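Local atomic coordinates of orotidine 5'-phosphate decarboxylase (Sulfolobus solfataricus, PDB entry 4DBD), a protein that probably catalyses the decarboxylation of orotidine 5'-monophosphate to uridine 5'-monophosphate, the last step of de novo UMP synthesis. Residues 33-36 with 37-41. Numbering follows the deposited sequence.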
# COMPACT_ATOMS: atom_id res chain seq x y z
N LEU A 33 -2.17 6.58 5.53
CA LEU A 33 -0.74 6.85 5.61
C LEU A 33 -0.41 8.35 5.68
O LEU A 33 0.53 8.75 6.38
CB LEU A 33 0.01 6.21 4.45
CG LEU A 33 0.62 4.84 4.74
CD1 LEU A 33 0.96 4.11 3.45
CD2 LEU A 33 1.84 4.99 5.65
N PRO A 34 -1.19 9.19 4.97
CA PRO A 34 -0.85 10.62 5.06
C PRO A 34 -0.89 11.13 6.50
O PRO A 34 -0.04 11.96 6.88
CB PRO A 34 -1.95 11.28 4.24
CG PRO A 34 -2.32 10.22 3.21
CD PRO A 34 -2.25 8.93 3.97
N LEU A 35 -1.85 10.66 7.29
CA LEU A 35 -1.98 11.10 8.68
C LEU A 35 -0.84 10.56 9.52
O LEU A 35 -0.18 11.30 10.25
CB LEU A 35 -3.31 10.64 9.28
CG LEU A 35 -3.56 11.05 10.73
CD1 LEU A 35 -3.81 12.54 10.81
CD2 LEU A 35 -4.72 10.30 11.33
N VAL A 36 -0.62 9.25 9.43
CA VAL A 36 0.42 8.61 10.21
C VAL A 36 1.80 9.20 9.90
O VAL A 36 2.62 9.37 10.80
CB VAL A 36 0.41 7.09 10.01
CG1 VAL A 36 1.57 6.43 10.76
CG2 VAL A 36 -0.92 6.51 10.49
N LEU A 37 2.05 9.56 8.65
CA LEU A 37 3.32 10.23 8.31
C LEU A 37 3.37 11.71 8.73
O LEU A 37 4.45 12.26 8.94
CB LEU A 37 3.63 10.09 6.81
CG LEU A 37 3.71 8.66 6.26
CD1 LEU A 37 3.90 8.69 4.76
CD2 LEU A 37 4.83 7.86 6.92
N ASP A 38 2.22 12.36 8.84
CA ASP A 38 2.18 13.76 9.27
C ASP A 38 2.37 13.84 10.79
O ASP A 38 3.32 14.46 11.27
CB ASP A 38 0.86 14.44 8.87
CG ASP A 38 0.86 14.92 7.43
OD1 ASP A 38 1.95 15.22 6.89
OD2 ASP A 38 -0.25 15.00 6.83
N LEU A 39 1.48 13.19 11.53
CA LEU A 39 1.51 13.24 12.99
C LEU A 39 2.57 12.32 13.58
O LEU A 39 3.07 12.56 14.69
CB LEU A 39 0.15 12.82 13.57
CG LEU A 39 -1.06 13.69 13.24
CD1 LEU A 39 -2.25 13.23 14.08
CD2 LEU A 39 -0.75 15.16 13.50
N GLY A 40 2.90 11.27 12.84
CA GLY A 40 3.73 10.21 13.39
C GLY A 40 2.87 9.18 14.09
O GLY A 40 1.71 9.42 14.39
N VAL A 41 3.46 8.02 14.37
CA VAL A 41 2.72 6.87 14.89
C VAL A 41 2.19 7.09 16.30
O VAL A 41 1.03 6.78 16.59
CB VAL A 41 3.61 5.61 14.91
CG1 VAL A 41 2.75 4.34 14.93
CG2 VAL A 41 4.56 5.61 13.71
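Leu-33 O accepts the backbone N-H of Leu-37 at 2.8 Å, an i to i+4 bond near the start of the short helix 33-39 that follows the second strand, 28-32, of this TIM barrel. With an N-H...O angle of 163° the bond is nearly straight, and its counterpart two residues further on, Leu-39 N to Leu-35 O (2.8 Å), is equally straight. Between them the pattern slackens: Asp-38 N divides its hydrogen between Pro-34 O and Leu-35 O, both 3.0 Å away and both weak because the angles are poor. At the C-terminal end, Gly-40 N to Val-36 O is short but bent to 122°, hence also weak. There Gly-40 leaves helical geometry with positive phi, where a CB would press on the carbonyl oxygen of Leu-39; it then serves as N-cap of helix 41-48, and its own O accepts a hydrogen bond from Thr-44 OG1.

The Asp-38 carboxylate finds no donor within the two segments. With CG set beside the backbone N (chi1 -82°), OD2 lies 3.0 Å from Pro-34 O, two acceptors that are not hydrogen-bonded; the charge is met instead by Arg-75 of the second subunit, whose NE forms a salt bridge with OD1. An asparagine here would probably lose that ionic pairing across the dimer interface and leave Arg-75 of the second subunit without this countercharge. Leu-37 also faces the partner, packing on Ile-72 of the second subunit.

Along one flank of the helix, Leu-35 CG stands anti to the backbone N, beside the carbonyl carbon, and from there Leu-35 CD1 meets Leu-39 CD1 at 3.7 Å.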